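Local coordinates for flocculation protein FLO11 (Saccharomyces cerevisiae, PDB 4UYT), which mediates homotypic cell-cell adhesion in yeast flocculation, here through its N-terminal fibronectin type III-like domain, and supports substrate adhesion, invasive growth and biofilm formation, at residues N58-I70 against Q80-P94. Numbering follows the deposited sequence.
Sequences NIDLKYLWSLKII and QLYGYNENTYLIDNP
Two backbone amides, Leu81 N and Tyr82 N, share the carbonyl oxygen of Leu67, and this is a classic beta bulge in the antiparallel hairpin of strands 64-70 and 79-83, part of one sheet of the fibronectin type III-like domain. Leu81 N lies 2.9 Å from Leu67 O; Tyr82 N comes in on a lone pair, in the carbonyl plane. In return Leu67 N donates to Tyr82 O at 2.9 Å. That oxygen is gripped a second time, from the opposite face of its plane, by the side-chain amide of Gln80, whose chain bends at chi2 (81°), turning NE2 two residues along its own strand. On the buried side of the hairpin, Leu67 CD2 meets the CD1 methyls of Ile91 and Leu81, and Phe97 of strand 96-104 packs against all three residues. Two leucines meet the Tyr82 ring from the same side: Leu61 CD1 sits over the face, a CH-pi contact 4.2 Å from the ring centroid, and Leu64 CD2 comes in more obliquely, 3.6 Å from Tyr82 CD2. One water ties the ring's hydroxyl to the 3-10 turn 61-63 and Leu64 just after it: it donates to Leu61 O and Leu64 O and accepts from Tyr82 OH and Tyr84 OH. Farther out, the Tyr84 ring and the six-membered ring of Trp65 lie nearly parallel (24°) but slid apart, barely overlapping. At the far end Pro94 CD rests 3.4 Å from Ile59 O. Beside it Asn93 OD1 is bonded to Thr95 OG1, while its ND2 donates 3.1 Å to Asn58 OD1, the two amide planes turned 74° apart.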
loop_
_atom_site.group_PDB
_atom_site.type_symbol
_atom_site.label_atom_id
_atom_site.label_comp_id
_atom_site.label_asym_id
_atom_site.label_seq_id
_atom_site.Cartn_x
_atom_site.Cartn_y
_atom_site.Cartn_z
ATOM N N ASN A 58 6.697 16.593 1.694
ATOM C CA ASN A 58 5.295 16.883 1.499
ATOM C C ASN A 58 5.061 17.396 0.083
ATOM O O ASN A 58 5.691 18.361 -0.342
ATOM C CB ASN A 58 4.818 17.926 2.509
ATOM C CG ASN A 58 3.319 18.112 2.460
ATOM O OD1 ASN A 58 2.582 17.150 2.560
ATOM N ND2 ASN A 58 2.863 19.341 2.260
ATOM N N ILE A 59 4.142 16.754 -0.639
ATOM C CA ILE A 59 3.733 17.162 -1.976
ATOM C C ILE A 59 2.267 17.565 -1.918
ATOM O O ILE A 59 1.391 16.779 -1.578
ATOM C CB ILE A 59 3.955 16.049 -3.014
ATOM C CG1 ILE A 59 5.431 15.682 -3.055
ATOM C CG2 ILE A 59 3.429 16.479 -4.380
ATOM C CD1 ILE A 59 5.746 14.549 -4.011
ATOM N N ASP A 60 2.024 18.822 -2.257
ATOM C CA ASP A 60 0.682 19.353 -2.232
ATOM C C ASP A 60 -0.263 18.574 -3.133
ATOM O O ASP A 60 0.116 18.129 -4.221
ATOM C CB ASP A 60 0.676 20.815 -2.663
ATOM C CG ASP A 60 -0.639 21.500 -2.344
ATOM O OD1 ASP A 60 -0.762 22.031 -1.222
ATOM O OD2 ASP A 60 -1.554 21.495 -3.196
ATOM N N LEU A 61 -1.512 18.448 -2.694
ATOM C CA LEU A 61 -2.528 17.742 -3.468
ATOM C C LEU A 61 -2.691 18.276 -4.902
ATOM O O LEU A 61 -3.085 17.541 -5.793
ATOM C CB LEU A 61 -3.875 17.787 -2.735
ATOM C CG LEU A 61 -5.010 16.935 -3.325
ATOM C CD1 LEU A 61 -4.669 15.454 -3.323
ATOM C CD2 LEU A 61 -6.326 17.171 -2.584
ATOM N N LYS A 62 -2.383 19.553 -5.126
ATOM C CA LYS A 62 -2.596 20.146 -6.436
ATOM C C LYS A 62 -1.776 19.468 -7.527
ATOM O O LYS A 62 -2.155 19.494 -8.705
ATOM C CB LYS A 62 -2.300 21.648 -6.413
ATOM C CG LYS A 62 -0.825 21.998 -6.390
ATOM C CD LYS A 62 -0.607 23.467 -6.091
ATOM C CE LYS A 62 0.860 23.820 -6.202
ATOM N NZ LYS A 62 1.091 25.234 -5.797
ATOM N N TYR A 63 -0.659 18.850 -7.152
ATOM C CA TYR A 63 0.185 18.174 -8.135
ATOM C C TYR A 63 -0.372 16.822 -8.592
ATOM O O TYR A 63 0.106 16.262 -9.570
ATOM C CB TYR A 63 1.581 17.954 -7.564
ATOM C CG TYR A 63 2.361 19.207 -7.241
ATOM C CD1 TYR A 63 2.957 19.956 -8.250
ATOM C CD2 TYR A 63 2.490 19.647 -5.935
ATOM C CE1 TYR A 63 3.673 21.103 -7.961
ATOM C CE2 TYR A 63 3.197 20.796 -5.637
ATOM C CZ TYR A 63 3.788 21.517 -6.657
ATOM O OH TYR A 63 4.488 22.657 -6.347
ATOM N N LEU A 64 -1.352 16.296 -7.857
ATOM C CA LEU A 64 -1.876 14.953 -8.096
ATOM C C LEU A 64 -3.001 14.910 -9.130
ATOM O O LEU A 64 -3.958 15.671 -9.058
ATOM C CB LEU A 64 -2.380 14.376 -6.782
ATOM C CG LEU A 64 -2.772 12.894 -6.822
ATOM C CD1 LEU A 64 -1.549 12.003 -6.989
ATOM C CD2 LEU A 64 -3.519 12.527 -5.559
ATOM N N TRP A 65 -2.891 13.979 -10.082
ATOM C CA TRP A 65 -3.968 13.694 -11.034
ATOM C C TRP A 65 -4.775 12.454 -10.605
ATOM O O TRP A 65 -6.002 12.489 -10.573
ATOM C CB TRP A 65 -3.406 13.547 -12.454
ATOM C CG TRP A 65 -4.433 13.224 -13.475
ATOM C CD1 TRP A 65 -4.501 12.090 -14.213
ATOM C CD2 TRP A 65 -5.543 14.036 -13.880
ATOM N NE1 TRP A 65 -5.587 12.135 -15.063
ATOM C CE2 TRP A 65 -6.247 13.320 -14.871
ATOM C CE3 TRP A 65 -6.024 15.284 -13.488
ATOM C CZ2 TRP A 65 -7.386 13.830 -15.505
ATOM C CZ3 TRP A 65 -7.160 15.791 -14.122
ATOM C CH2 TRP A 65 -7.832 15.052 -15.105
ATOM N N SER A 66 -4.086 11.376 -10.255
ATOM C CA SER A 66 -4.802 10.188 -9.848
ATOM C C SER A 66 -3.945 9.321 -8.950
ATOM O O SER A 66 -2.707 9.327 -9.016
ATOM C CB SER A 66 -5.253 9.391 -11.069
ATOM O OG SER A 66 -4.142 8.849 -11.769
ATOM N N LEU A 67 -4.641 8.553 -8.127
ATOM C CA LEU A 67 -4.014 7.655 -7.164
ATOM C C LEU A 67 -4.958 6.478 -6.990
ATOM O O LEU A 67 -6.139 6.661 -6.697
ATOM C CB LEU A 67 -3.802 8.390 -5.843
ATOM C CG LEU A 67 -3.119 7.578 -4.747
ATOM C CD1 LEU A 67 -1.709 7.211 -5.138
ATOM C CD2 LEU A 67 -3.123 8.356 -3.445
ATOM N N LYS A 68 -4.437 5.271 -7.174
ATOM C CA LYS A 68 -5.271 4.100 -6.996
ATOM C C LYS A 68 -4.420 2.944 -6.587
ATOM O O LYS A 68 -3.241 2.836 -6.946
ATOM C CB LYS A 68 -6.061 3.768 -8.241
ATOM C CG LYS A 68 -5.278 3.521 -9.490
ATOM C CD LYS A 68 -6.234 3.086 -10.606
ATOM C CE LYS A 68 -5.557 3.028 -11.943
ATOM N NZ LYS A 68 -6.575 2.627 -12.953
ATOM N N ILE A 69 -5.045 2.061 -5.837
ATOM C CA ILE A 69 -4.453 0.795 -5.467
ATOM C C ILE A 69 -4.886 -0.201 -6.554
ATOM O O ILE A 69 -6.068 -0.273 -6.915
ATOM C CB ILE A 69 -4.918 0.335 -4.081
ATOM C CG1 ILE A 69 -4.854 1.458 -3.068
ATOM C CG2 ILE A 69 -4.112 -0.860 -3.654
ATOM C CD1 ILE A 69 -5.269 1.090 -1.676
ATOM N N ILE A 70 -3.926 -0.935 -7.097
ATOM C CA ILE A 70 -4.190 -1.894 -8.151
ATOM C C ILE A 70 -3.589 -3.235 -7.794
ATOM O O ILE A 70 -2.765 -3.364 -6.882
ATOM C CB ILE A 70 -3.612 -1.406 -9.502
ATOM C CG1 ILE A 70 -2.091 -1.175 -9.445
ATOM C CG2 ILE A 70 -4.347 -0.154 -9.964
ATOM C CD1 ILE A 70 -1.467 -0.845 -10.778
ATOM N N GLN A 80 -9.845 2.921 -6.090
ATOM C CA GLN A 80 -9.570 4.294 -6.443
ATOM C C GLN A 80 -9.498 5.164 -5.199
ATOM O O GLN A 80 -10.403 5.148 -4.368
ATOM C CB GLN A 80 -10.644 4.819 -7.394
ATOM C CG GLN A 80 -10.199 6.067 -8.151
ATOM C CD GLN A 80 -9.315 5.771 -9.351
ATOM O OE1 GLN A 80 -9.507 4.791 -10.064
ATOM N NE2 GLN A 80 -8.342 6.629 -9.578
ATOM N N LEU A 81 -8.424 5.943 -5.075
ATOM C CA LEU A 81 -8.267 6.861 -3.931
ATOM C C LEU A 81 -8.455 8.307 -4.341
ATOM O O LEU A 81 -8.994 9.092 -3.578
ATOM C CB LEU A 81 -6.913 6.698 -3.228
ATOM C CG LEU A 81 -6.660 5.289 -2.702
ATOM C CD1 LEU A 81 -5.293 5.248 -2.043
ATOM C CD2 LEU A 81 -7.732 4.833 -1.725
ATOM N N TYR A 82 -8.032 8.642 -5.555
ATOM C CA TYR A 82 -8.165 9.984 -6.055
ATOM C C TYR A 82 -8.232 9.909 -7.562
ATOM O O TYR A 82 -7.444 9.215 -8.204
ATOM C CB TYR A 82 -6.976 10.833 -5.647
ATOM C CG TYR A 82 -7.186 12.301 -5.825
ATOM C CD1 TYR A 82 -7.786 13.044 -4.831
ATOM C CD2 TYR A 82 -6.777 12.943 -6.977
ATOM C CE1 TYR A 82 -7.948 14.409 -4.958
ATOM C CE2 TYR A 82 -6.926 14.299 -7.122
ATOM C CZ TYR A 82 -7.507 15.024 -6.109
ATOM O OH TYR A 82 -7.655 16.381 -6.242
ATOM N N GLY A 83 -9.144 10.649 -8.138
ATOM C CA GLY A 83 -9.166 10.786 -9.561
ATOM C C GLY A 83 -10.347 11.615 -10.001
ATOM O O GLY A 83 -11.488 11.326 -9.643
ATOM N N TYR A 84 -10.042 12.640 -10.778
ATOM C CA TYR A 84 -11.064 13.473 -11.352
ATOM C C TYR A 84 -11.977 12.674 -12.286
ATOM O O TYR A 84 -13.222 12.804 -12.259
ATOM C CB TYR A 84 -10.407 14.631 -12.104
ATOM C CG TYR A 84 -9.717 15.627 -11.200
ATOM C CD1 TYR A 84 -10.443 16.642 -10.613
ATOM C CD2 TYR A 84 -8.350 15.546 -10.913
ATOM C CE1 TYR A 84 -9.841 17.573 -9.787
ATOM C CE2 TYR A 84 -7.738 16.475 -10.088
ATOM C CZ TYR A 84 -8.492 17.482 -9.520
ATOM O OH TYR A 84 -7.903 18.427 -8.707
ATOM N N ASN A 85 -11.375 11.828 -13.118
ATOM C CA ASN A 85 -12.151 11.045 -14.077
ATOM C C ASN A 85 -13.221 10.155 -13.400
ATOM O O ASN A 85 -14.280 9.877 -13.972
ATOM C CB ASN A 85 -11.234 10.182 -14.947
ATOM C CG ASN A 85 -10.395 10.988 -15.919
ATOM O OD1 ASN A 85 -10.626 12.176 -16.149
ATOM N ND2 ASN A 85 -9.419 10.326 -16.513
ATOM N N GLU A 86 -12.877 9.697 -12.189
ATOM C CA GLU A 86 -13.694 8.774 -11.415
ATOM C C GLU A 86 -14.467 9.438 -10.276
ATOM O O GLU A 86 -15.045 8.744 -9.447
ATOM C CB GLU A 86 -12.811 7.670 -10.835
ATOM C CG GLU A 86 -12.102 6.843 -11.896
ATOM C CD GLU A 86 -10.777 7.410 -12.396
ATOM O OE1 GLU A 86 -10.280 8.442 -11.890
ATOM O OE2 GLU A 86 -10.201 6.791 -13.307
ATOM N N ASN A 87 -14.472 10.767 -10.222
ATOM C CA ASN A 87 -15.163 11.502 -9.174
ATOM C C ASN A 87 -14.820 11.005 -7.793
ATOM O O ASN A 87 -15.716 10.902 -6.939
ATOM C CB ASN A 87 -16.689 11.448 -9.387
ATOM C CG ASN A 87 -17.075 11.797 -10.795
ATOM O OD1 ASN A 87 -17.693 10.983 -11.520
ATOM N ND2 ASN A 87 -16.672 12.977 -11.225
ATOM N N THR A 88 -13.549 10.671 -7.585
ATOM C CA THR A 88 -13.142 10.078 -6.341
ATOM C C THR A 88 -12.149 10.954 -5.625
ATOM O O THR A 88 -11.111 11.295 -6.174
ATOM C CB THR A 88 -12.523 8.709 -6.616
ATOM O OG1 THR A 88 -13.471 7.885 -7.301
ATOM C CG2 THR A 88 -12.139 8.033 -5.328
ATOM N N TYR A 89 -12.447 11.295 -4.378
ATOM C CA TYR A 89 -11.637 12.250 -3.604
ATOM C C TYR A 89 -11.541 11.765 -2.167
ATOM O O TYR A 89 -12.111 12.348 -1.258
ATOM C CB TYR A 89 -12.249 13.661 -3.709
ATOM C CG TYR A 89 -12.584 14.017 -5.145
ATOM C CD1 TYR A 89 -11.603 14.398 -6.051
ATOM C CD2 TYR A 89 -13.891 13.947 -5.616
ATOM C CE1 TYR A 89 -11.897 14.707 -7.361
ATOM C CE2 TYR A 89 -14.206 14.266 -6.930
ATOM C CZ TYR A 89 -13.199 14.643 -7.804
ATOM O OH TYR A 89 -13.427 14.959 -9.118
ATOM N N LEU A 90 -10.829 10.662 -1.973
ATOM C CA LEU A 90 -10.821 9.976 -0.681
ATOM C C LEU A 90 -9.552 10.164 0.115
ATOM O O LEU A 90 -9.403 9.569 1.187
ATOM C CB LEU A 90 -11.075 8.490 -0.890
ATOM C CG LEU A 90 -12.437 8.170 -1.499
ATOM C CD1 LEU A 90 -12.488 6.693 -1.837
ATOM C CD2 LEU A 90 -13.562 8.563 -0.559
ATOM N N ILE A 91 -8.615 10.943 -0.418
ATOM C CA ILE A 91 -7.427 11.355 0.296
ATOM C C ILE A 91 -7.187 12.813 0.021
ATOM O O ILE A 91 -7.563 13.318 -1.034
ATOM C CB ILE A 91 -6.184 10.526 -0.100
ATOM C CG1 ILE A 91 -5.823 10.666 -1.591
ATOM C CG2 ILE A 91 -6.403 9.069 0.240
ATOM C CD1 ILE A 91 -4.587 11.508 -1.825
ATOM N N ASP A 92 -6.533 13.473 0.963
ATOM C CA ASP A 92 -6.189 14.873 0.787
ATOM C C ASP A 92 -4.716 15.193 0.752
ATOM O O ASP A 92 -4.364 16.355 0.614
ATOM C CB ASP A 92 -6.901 15.749 1.827
ATOM C CG ASP A 92 -6.439 15.501 3.244
ATOM O OD1 ASP A 92 -5.481 14.733 3.484
ATOM O OD2 ASP A 92 -7.048 16.121 4.145
ATOM N N ASN A 93 -3.849 14.191 0.835
ATOM C CA ASN A 93 -2.402 14.435 0.832
ATOM C C ASN A 93 -1.761 13.176 0.254
ATOM O O ASN A 93 -1.769 12.166 0.911
ATOM C CB ASN A 93 -1.900 14.728 2.242
ATOM C CG ASN A 93 -0.426 15.017 2.276
ATOM O OD1 ASN A 93 0.310 14.714 1.323
ATOM N ND2 ASN A 93 0.029 15.594 3.386
ATOM N N PRO A 94 -1.214 13.237 -0.971
ATOM C CA PRO A 94 -0.661 12.029 -1.595
ATOM C C PRO A 94 0.634 11.581 -0.919
ATOM O O PRO A 94 1.136 10.520 -1.251
ATOM C CB PRO A 94 -0.418 12.466 -3.043
ATOM C CG PRO A 94 -0.157 13.930 -2.929
ATOM C CD PRO A 94 -1.058 14.423 -1.828
HETATM O O HOH W 1 -5.355 17.482 -7.499
HETATM O O HOH W 2 -2.225 18.210 0.490
HETATM O O HOH W 3 -9.104 3.654 -12.547
#